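Threonine--tRNA ligase catalytic subunit (Aeropyrum pernix, PDB 3A32) probably attaches threonine to tRNA(Thr) after activating it with ATP to threonyl-adenylate, but probably cannot deacylate mischarged seryl-tRNA(Thr), lacking the domain for it. Local coordinates at residues E15-V20 with L43-G48; F202-S207 with I245-L250; L261-M266 with G279-D284. All coordinates share one frame; numbering follows the deposited sequence.

Interaction 1 of 3, residues E15-V20 with L43-G48; sequences ELDITV and LFSLGG
Phe44 lies against Ile18 and Thr19 where two loops are joined by a single beta bridge, and its side chain illustrates how a ring can pack against a carbonyl already engaged by a backbone bond. CB and CG pass near Ile18 O; Phe44 CD1 comes closest to Ile18 O, at 3.2 Å. One atom further, Phe44 CE1 meets Ile18 CG2 at 3.6 Å, the two side chains running alongside each other. Over one ring face, offset toward the rim, sits Thr19 CG2, a CH-pi contact 4.0 Å from the Phe44 centroid. The first torsion of Phe44 sets CG anti to its own carbonyl carbon (chi1 -76°), which carries the ring alongside Ile18.

The backbones are tied by Ser45 N to Ile18 O (2.9 Å) and Val20 N to Leu43 O (2.9 Å), while a water links Val20 O with Leu43 N. Asp17, at positive phi in the Schellman motif that ends helix 9-15, reaches the second loop with its carboxylate. Asp17 OD1 receives Ser45 OG at 2.6 Å from above the carboxylate plane, and Gly47 N reaches OD2 weakly. Glu122 of the second subunit brings a like charge close to OD2, which may make the Asp17 carboxylate easier to protonate; Lys125 of that subunit is a weak, distant counter-charge.

The contact is buried; it joins the loop that follows helix 9-15 to the loop that leads into helix 48-65. Ile18 packs on Leu321 and Leu325 of helix 317-327, Phe44 makes a cation-pi contact with Arg52, and Val20 meets Leu118 of the second subunit at the dimer interface.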
loop_
_atom_site.group_PDB
_atom_site.type_symbol
_atom_site.label_atom_id
_atom_site.label_comp_id
_atom_site.label_asym_id
_atom_site.label_seq_id
_atom_site.Cartn_x
_atom_site.Cartn_y
_atom_site.Cartn_z
ATOM N N GLU A 15 -17.155 14.872 6.721
ATOM C CA GLU A 15 -18.110 15.105 5.626
ATOM C C GLU A 15 -17.735 14.384 4.323
ATOM O O GLU A 15 -18.609 13.879 3.606
ATOM C CB GLU A 15 -18.301 16.599 5.389
ATOM C CG GLU A 15 -18.859 17.413 6.608
ATOM C CD GLU A 15 -18.843 18.945 6.364
ATOM O OE1 GLU A 15 -18.168 19.450 5.404
ATOM O OE2 GLU A 15 -19.543 19.655 7.122
ATOM N N LEU A 16 -16.436 14.317 4.022
ATOM C CA LEU A 16 -15.955 13.602 2.844
ATOM C C LEU A 16 -15.863 12.099 3.114
ATOM O O LEU A 16 -15.470 11.316 2.205
ATOM C CB LEU A 16 -14.552 14.091 2.470
ATOM C CG LEU A 16 -14.456 15.542 1.991
ATOM C CD1 LEU A 16 -13.030 16.018 2.032
ATOM C CD2 LEU A 16 -15.091 15.661 0.575
ATOM N N ASP A 17 -16.170 11.717 4.358
ATOM C CA ASP A 17 -15.999 10.332 4.849
ATOM C C ASP A 17 -14.531 9.833 4.701
ATOM O O ASP A 17 -14.271 8.662 4.472
ATOM C CB ASP A 17 -17.032 9.396 4.191
ATOM C CG ASP A 17 -17.133 7.996 4.891
ATOM O OD1 ASP A 17 -17.061 7.895 6.142
ATOM O OD2 ASP A 17 -17.306 6.981 4.168
ATOM N N ILE A 18 -13.564 10.731 4.855
ATOM C CA ILE A 18 -12.163 10.334 4.919
ATOM C C ILE A 18 -11.922 9.658 6.269
ATOM O O ILE A 18 -11.206 8.643 6.360
ATOM C CB ILE A 18 -11.237 11.567 4.690
ATOM C CG1 ILE A 18 -11.425 12.124 3.265
ATOM C CG2 ILE A 18 -9.761 11.215 4.991
ATOM C CD1 ILE A 18 -10.556 13.363 2.936
ATOM N N THR A 19 -12.534 10.199 7.327
ATOM C CA THR A 19 -12.410 9.578 8.675
ATOM C C THR A 19 -13.724 9.423 9.377
ATOM O O THR A 19 -14.734 10.035 8.998
ATOM C CB THR A 19 -11.467 10.366 9.654
ATOM O OG1 THR A 19 -11.867 11.740 9.695
ATOM C CG2 THR A 19 -10.026 10.309 9.175
ATOM N N VAL A 20 -13.705 8.558 10.389
ATOM C CA VAL A 20 -14.739 8.503 11.407
ATOM C C VAL A 20 -14.466 9.572 12.475
ATOM O O VAL A 20 -13.353 9.699 12.957
ATOM C CB VAL A 20 -14.810 7.073 12.062
ATOM C CG1 VAL A 20 -15.928 7.047 13.158
ATOM C CG2 VAL A 20 -15.067 5.988 11.004
ATOM N N LEU A 43 -9.300 6.891 12.527
ATOM C CA LEU A 43 -9.884 5.728 11.868
ATOM C C LEU A 43 -10.347 6.174 10.504
ATOM O O LEU A 43 -11.312 6.918 10.381
ATOM C CB LEU A 43 -11.009 5.101 12.736
ATOM C CG LEU A 43 -11.915 3.991 12.206
ATOM C CD1 LEU A 43 -11.125 2.773 11.687
ATOM C CD2 LEU A 43 -12.977 3.597 13.332
ATOM N N PHE A 44 -9.609 5.778 9.489
ATOM C CA PHE A 44 -9.974 6.082 8.113
ATOM C C PHE A 44 -11.160 5.265 7.675
ATOM O O PHE A 44 -11.259 4.068 7.971
ATOM C CB PHE A 44 -8.763 5.968 7.174
ATOM C CG PHE A 44 -7.847 7.124 7.299
ATOM C CD1 PHE A 44 -8.029 8.244 6.517
ATOM C CD2 PHE A 44 -6.877 7.149 8.303
ATOM C CE1 PHE A 44 -7.186 9.348 6.671
ATOM C CE2 PHE A 44 -6.055 8.224 8.467
ATOM C CZ PHE A 44 -6.207 9.339 7.654
ATOM N N SER A 45 -12.086 5.934 6.993
ATOM C CA SER A 45 -13.363 5.320 6.682
ATOM C C SER A 45 -13.410 4.897 5.172
ATOM O O SER A 45 -12.361 4.671 4.534
ATOM C CB SER A 45 -14.473 6.289 7.119
ATOM O OG SER A 45 -15.727 5.793 6.740
ATOM N N LEU A 46 -14.609 4.784 4.600
ATOM C CA LEU A 46 -14.757 4.264 3.234
ATOM C C LEU A 46 -14.209 5.247 2.193
ATOM O O LEU A 46 -13.521 4.830 1.273
ATOM C CB LEU A 46 -16.242 3.920 2.935
ATOM C CG LEU A 46 -16.682 2.466 3.235
ATOM C CD1 LEU A 46 -16.208 1.957 4.587
ATOM C CD2 LEU A 46 -18.215 2.256 3.068
ATOM N N GLY A 47 -14.516 6.540 2.337
ATOM C CA GLY A 47 -13.953 7.561 1.477
ATOM C C GLY A 47 -12.463 7.700 1.624
ATOM O O GLY A 47 -11.752 8.003 0.639
ATOM N N GLY A 48 -11.961 7.496 2.846
ATOM C CA GLY A 48 -10.497 7.599 3.094
ATOM C C GLY A 48 -9.655 6.426 2.600
ATOM O O GLY A 48 -8.468 6.582 2.373
HETATM O O HOH W 1 -10.951 8.954 13.790
#

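Interaction 2 of 3, residues F202-S207 with I245-L250. With SO4 (sulfate ion), chain C.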
loop_
_atom_site.group_PDB
_atom_site.type_symbol
_atom_site.label_atom_id
_atom_site.label_comp_id
_atom_site.label_asym_id
_atom_site.label_seq_id
_atom_site.Cartn_x
_atom_site.Cartn_y
_atom_site.Cartn_z
ATOM N N PHE A 202 6.632 30.187 -1.051
ATOM C CA PHE A 202 7.502 29.127 -0.509
ATOM C C PHE A 202 8.734 29.731 0.154
ATOM O O PHE A 202 9.239 30.758 -0.296
ATOM C CB PHE A 202 7.866 28.071 -1.578
ATOM C CG PHE A 202 8.067 26.678 -1.015
ATOM C CD1 PHE A 202 6.957 25.831 -0.785
ATOM C CD2 PHE A 202 9.351 26.228 -0.664
ATOM C CE1 PHE A 202 7.103 24.598 -0.219
ATOM C CE2 PHE A 202 9.524 24.957 -0.110
ATOM C CZ PHE A 202 8.359 24.114 0.101
ATOM N N LYS A 203 9.170 29.078 1.226
ATOM C CA LYS A 203 10.326 29.472 1.989
ATOM C C LYS A 203 11.147 28.215 2.352
ATOM O O LYS A 203 10.590 27.160 2.697
ATOM C CB LYS A 203 9.818 30.217 3.260
ATOM C CG LYS A 203 10.882 30.681 4.190
ATOM C CD LYS A 203 10.491 31.924 5.014
ATOM C CE LYS A 203 9.369 31.609 5.981
ATOM N NZ LYS A 203 9.047 32.735 6.915
ATOM N N VAL A 204 12.468 28.326 2.297
ATOM C CA VAL A 204 13.349 27.267 2.738
ATOM C C VAL A 204 14.101 27.765 3.980
ATOM O O VAL A 204 14.778 28.781 3.920
ATOM C CB VAL A 204 14.345 26.827 1.612
ATOM C CG1 VAL A 204 15.591 26.197 2.204
ATOM C CG2 VAL A 204 13.666 25.835 0.636
ATOM N N ARG A 205 13.989 27.041 5.091
ATOM C CA ARG A 205 14.640 27.437 6.334
ATOM C C ARG A 205 15.748 26.454 6.718
ATOM O O ARG A 205 15.492 25.268 6.911
ATOM C CB ARG A 205 13.601 27.512 7.467
ATOM C CG ARG A 205 14.146 27.892 8.852
ATOM C CD ARG A 205 13.000 27.844 9.902
ATOM N NE ARG A 205 12.209 29.048 9.769
ATOM C CZ ARG A 205 10.887 29.099 9.655
ATOM N NH1 ARG A 205 10.142 27.992 9.711
ATOM N NH2 ARG A 205 10.308 30.291 9.502
ATOM N N LEU A 206 16.959 26.958 6.916
ATOM C CA LEU A 206 18.060 26.105 7.366
ATOM C C LEU A 206 18.283 26.266 8.846
ATOM O O LEU A 206 18.267 27.398 9.358
ATOM C CB LEU A 206 19.349 26.436 6.622
ATOM C CG LEU A 206 19.344 26.630 5.090
ATOM C CD1 LEU A 206 20.787 26.822 4.531
ATOM C CD2 LEU A 206 18.621 25.504 4.295
ATOM N N SER A 207 18.465 25.149 9.556
ATOM C CA SER A 207 18.813 25.217 10.977
ATOM C C SER A 207 20.217 24.624 11.244
ATOM O O SER A 207 20.478 23.450 10.988
ATOM C CB SER A 207 17.726 24.569 11.823
ATOM O OG SER A 207 16.462 25.173 11.568
ATOM N N ILE A 245 13.299 31.696 -4.576
ATOM C CA ILE A 245 12.674 31.256 -3.337
ATOM C C ILE A 245 13.584 31.696 -2.198
ATOM O O ILE A 245 14.825 31.496 -2.202
ATOM C CB ILE A 245 12.428 29.688 -3.298
ATOM C CG1 ILE A 245 11.256 29.288 -4.205
ATOM C CG2 ILE A 245 12.222 29.183 -1.859
ATOM C CD1 ILE A 245 11.057 27.747 -4.297
ATOM N N ASP A 246 12.995 32.304 -1.192
ATOM C CA ASP A 246 13.936 32.837 -0.272
ATOM C C ASP A 246 14.413 31.860 0.865
ATOM O O ASP A 246 13.705 30.871 1.206
ATOM C CB ASP A 246 13.653 34.323 -0.009
ATOM C CG ASP A 246 12.610 34.542 0.976
ATOM O OD1 ASP A 246 11.781 35.448 0.738
ATOM O OD2 ASP A 246 12.669 33.836 1.993
ATOM N N ILE A 247 15.646 32.083 1.330
ATOM C CA ILE A 247 16.355 31.158 2.176
ATOM C C ILE A 247 16.563 31.855 3.493
ATOM O O ILE A 247 16.970 33.002 3.508
ATOM C CB ILE A 247 17.784 30.817 1.603
ATOM C CG1 ILE A 247 17.738 30.391 0.114
ATOM C CG2 ILE A 247 18.484 29.750 2.498
ATOM C CD1 ILE A 247 16.718 29.199 -0.147
ATOM N N VAL A 248 16.263 31.173 4.591
ATOM C CA VAL A 248 16.383 31.728 5.929
ATOM C C VAL A 248 17.342 30.792 6.652
ATOM O O VAL A 248 17.155 29.594 6.571
ATOM C CB VAL A 248 15.007 31.735 6.696
ATOM C CG1 VAL A 248 15.230 32.062 8.150
ATOM C CG2 VAL A 248 14.058 32.776 6.114
ATOM N N GLU A 249 18.346 31.332 7.356
ATOM C CA GLU A 249 19.319 30.539 8.106
ATOM C C GLU A 249 19.306 30.879 9.600
ATOM O O GLU A 249 19.387 32.067 9.972
ATOM C CB GLU A 249 20.711 30.732 7.535
ATOM C CG GLU A 249 21.649 29.667 8.008
ATOM C CD GLU A 249 23.047 29.766 7.450
ATOM O OE1 GLU A 249 23.227 29.900 6.219
ATOM O OE2 GLU A 249 23.984 29.678 8.270
ATOM N N LEU A 250 19.155 29.850 10.456
ATOM C CA LEU A 250 19.106 30.061 11.887
ATOM C C LEU A 250 20.263 29.377 12.602
ATOM O O LEU A 250 20.333 28.136 12.685
ATOM C CB LEU A 250 17.778 29.610 12.494
ATOM C CG LEU A 250 16.432 30.059 11.873
ATOM C CD1 LEU A 250 15.312 29.270 12.491
ATOM C CD2 LEU A 250 16.190 31.565 12.054
HETATM S S SO4 C . 11.482 34.477 8.628
HETATM O O1 SO4 C . 11.244 34.434 7.182
HETATM O O2 SO4 C . 12.905 34.688 8.883
HETATM O O3 SO4 C . 10.729 35.620 9.143
HETATM O O4 SO4 C . 11.081 33.227 9.301
HETATM O O HOH W 2 10.090 33.096 -1.122
#
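A beta-alpha-beta unit is closed here: strand 202-207 runs to helix 222-243, and strand 246-250 returns parallel beside it, at 20°, as an edge strand of the sheet within the chain. Val204 and Leu206 each bond in both directions, Val204 N to Asp246 O (3.0 Å) and Leu206 N to Val248 O (2.7 Å), with Val248 N and Leu250 N returning to the oxygens of Val204 and Leu206.

On one face Ile247 CD1 lies alongside Val204 CB (3.8 Å), while its CG2 meets Leu206 CG; helix 222-243 covers Ile247. The other face carries Lys203 and Arg205 beside Val248 and Leu250. Bent at chi3 (66°), the Lys203 chain lifts NZ to O1 of a sulfate at 2.8 Å, and its CD rests on Val248 CG2 (3.8 Å). Arg205 NH2 gives O4 of the sulfate an in-plane bond of 3.0 Å from the guanidinium edge, and Arg205 CD touches Leu250 CD1 where the two side chains cross at a slant.

Glu275 forms salt bridges with both Lys203 and Arg205. The sulfate probably comes from the crystallisation liquor; its binding suggests a patch that can attract an anion even though Glu275 already balances part of the charge.

Interaction 3 of 3, residues L261-M266 with G279-D284; sequences LDFIMM and GTIQFD
Leu261 O accepts Ile281 N at 2.8 Å, the bond lying in the carbonyl plane, and Leu261 N answers with a bond to Ile281 O (2.9 Å). This hydrogen-bonded pair belongs to the beta hairpin of strands 260-268 and 273-284, part of the antiparallel core of the class II synthetase sheet. Two residues along, Phe263 N reaches Gly279 O in an almost straight bond (3.1 Å, 175° at the hydrogen), although it approaches tilted from the carbonyl plane.

Between these bonds stands the non-hydrogen-bonded pair Asp262 and Thr280. Their side chains lie side by side and point the same way, with Thr280 OG1 turned to Asp262 OD1; the modelled separation is too short to be trusted in detail. This face looks toward the catalytic side of the sheet, for the side chain of Thr280 is about 7 Å from that of the zinc ligand His310. Further along the chain, Asp284 OD2 bonds to His310 NE2, a second-shell contact that probably helps to orient the ligand.

The opposite face is apolar and is covered by helix 174-191, where Ile281 packs on Val178 and Val181 and Phe263 on Met185. Phe263 (chi1 -61°) swings its ring across the hairpin toward the partner strand: Gly279 N lies at the ring edge, Phe263 CD2 comes to 3.5 Å of Gly279 C, and Phe263 CZ meets Ile281 CD1 at 4.0 Å.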
loop_
_atom_site.group_PDB
_atom_site.type_symbol
_atom_site.label_atom_id
_atom_site.label_comp_id
_atom_site.label_asym_id
_atom_site.label_seq_id
_atom_site.Cartn_x
_atom_site.Cartn_y
_atom_site.Cartn_z
ATOM N N LEU A 261 17.168 21.321 6.767
ATOM C CA LEU A 261 16.421 22.245 5.948
ATOM C C LEU A 261 14.936 21.857 6.042
ATOM O O LEU A 261 14.567 20.666 5.885
ATOM C CB LEU A 261 16.931 22.064 4.531
ATOM C CG LEU A 261 16.407 22.779 3.315
ATOM C CD1 LEU A 261 17.465 22.619 2.242
ATOM C CD2 LEU A 261 15.029 22.212 2.854
ATOM N N ASP A 262 14.073 22.849 6.249
ATOM C CA ASP A 262 12.627 22.610 6.320
ATOM C C ASP A 262 11.957 23.265 5.148
ATOM O O ASP A 262 12.355 24.346 4.732
ATOM C CB ASP A 262 12.058 23.179 7.600
ATOM C CG ASP A 262 12.487 22.367 8.805
ATOM O OD1 ASP A 262 12.309 21.116 8.737
ATOM O OD2 ASP A 262 13.034 22.969 9.771
ATOM N N PHE A 263 10.972 22.561 4.604
ATOM C CA PHE A 263 10.144 23.045 3.504
ATOM C C PHE A 263 8.920 23.755 4.063
ATOM O O PHE A 263 8.156 23.156 4.804
ATOM C CB PHE A 263 9.616 21.854 2.711
ATOM C CG PHE A 263 10.698 20.992 2.097
ATOM C CD1 PHE A 263 11.741 21.571 1.315
ATOM C CD2 PHE A 263 10.647 19.611 2.230
ATOM C CE1 PHE A 263 12.687 20.769 0.729
ATOM C CE2 PHE A 263 11.601 18.806 1.629
ATOM C CZ PHE A 263 12.601 19.375 0.892
ATOM N N ILE A 264 8.713 24.996 3.669
ATOM C CA ILE A 264 7.679 25.794 4.256
ATOM C C ILE A 264 6.870 26.501 3.178
ATOM O O ILE A 264 7.386 27.385 2.496
ATOM C CB ILE A 264 8.259 26.874 5.224
ATOM C CG1 ILE A 264 8.901 26.222 6.447
ATOM C CG2 ILE A 264 7.138 27.782 5.721
ATOM C CD1 ILE A 264 10.055 26.982 6.915
ATOM N N MET A 265 5.602 26.126 3.042
ATOM C CA MET A 265 4.705 26.870 2.182
ATOM C C MET A 265 4.145 28.080 2.933
ATOM O O MET A 265 3.721 27.953 4.079
ATOM C CB MET A 265 3.559 25.974 1.711
ATOM C CG MET A 265 2.611 26.691 0.785
ATOM S SD MET A 265 1.826 25.543 -0.338
ATOM C CE MET A 265 3.223 25.055 -1.383
ATOM N N MET A 266 4.139 29.225 2.274
ATOM C CA MET A 266 3.488 30.439 2.756
ATOM C C MET A 266 2.063 30.559 2.239
ATOM O O MET A 266 1.831 30.567 1.023
ATOM C CB MET A 266 4.282 31.679 2.361
ATOM C CG MET A 266 5.695 31.659 2.886
ATOM S SD MET A 266 5.800 31.382 4.691
ATOM C CE MET A 266 4.823 32.814 5.270
ATOM N N GLY A 279 7.850 18.792 4.808
ATOM C CA GLY A 279 8.910 17.826 5.107
ATOM C C GLY A 279 10.204 18.524 5.540
ATOM O O GLY A 279 10.219 19.746 5.710
ATOM N N THR A 280 11.272 17.750 5.696
ATOM C CA THR A 280 12.559 18.195 6.192
ATOM C C THR A 280 13.650 17.389 5.486
ATOM O O THR A 280 13.395 16.280 4.999
ATOM C CB THR A 280 12.680 18.005 7.756
ATOM O OG1 THR A 280 11.682 18.821 8.396
ATOM C CG2 THR A 280 13.992 18.536 8.283
ATOM N N ILE A 281 14.842 17.973 5.387
ATOM C CA ILE A 281 16.053 17.235 5.068
ATOM C C ILE A 281 16.955 17.350 6.289
ATOM O O ILE A 281 17.443 18.440 6.587
ATOM C CB ILE A 281 16.813 17.769 3.790
ATOM C CG1 ILE A 281 15.881 17.793 2.588
ATOM C CG2 ILE A 281 18.070 16.915 3.484
ATOM C CD1 ILE A 281 16.462 18.505 1.412
ATOM N N GLN A 282 17.212 16.207 6.933
ATOM C CA GLN A 282 17.934 16.118 8.192
ATOM C C GLN A 282 19.172 15.182 8.158
ATOM O O GLN A 282 19.054 13.963 8.043
ATOM C CB GLN A 282 16.947 15.649 9.274
ATOM C CG GLN A 282 17.603 15.344 10.615
ATOM C CD GLN A 282 17.890 16.616 11.393
ATOM O OE1 GLN A 282 16.962 17.334 11.771
ATOM N NE2 GLN A 282 19.184 16.891 11.660
ATOM N N PHE A 283 20.348 15.785 8.214
ATOM C CA PHE A 283 21.611 15.128 8.526
ATOM C C PHE A 283 21.728 14.551 9.928
ATOM O O PHE A 283 21.143 15.051 10.903
ATOM C CB PHE A 283 22.747 16.133 8.339
ATOM C CG PHE A 283 22.969 16.511 6.909
ATOM C CD1 PHE A 283 24.007 15.929 6.178
ATOM C CD2 PHE A 283 22.127 17.434 6.282
ATOM C CE1 PHE A 283 24.197 16.264 4.825
ATOM C CE2 PHE A 283 22.320 17.792 4.961
ATOM C CZ PHE A 283 23.349 17.205 4.215
ATOM N N ASP A 284 22.568 13.539 10.017
ATOM C CA ASP A 284 22.667 12.724 11.182
ATOM C C ASP A 284 24.113 12.258 11.292
ATOM O O ASP A 284 24.648 11.602 10.373
ATOM C CB ASP A 284 21.678 11.563 11.085
ATOM C CG ASP A 284 21.422 10.900 12.416
ATOM O OD1 ASP A 284 22.411 10.718 13.189
ATOM O OD2 ASP A 284 20.235 10.551 12.683
#

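Interactions 2 and 3 are seams of one sheet separated by the pairing of strands 202-207 and 260-268, their centres 9 Å apart; in that pairing Lys203 N lies near Ile264 O at 2.8 Å. Interaction 2, parallel and only partly buried, lies at the sheet edge and ends in charged groups that meet an anion. Interaction 3, antiparallel and buried, is further in and comes near the zinc site. Interaction 1 is on the other side of the chain's centre, about 17 Å from interaction 3 between nearest atoms. Also buried, it joins loops instead of paired strands, combines backbone bonds with a carboxylate and an aromatic ring, and is partly enclosed by the second subunit.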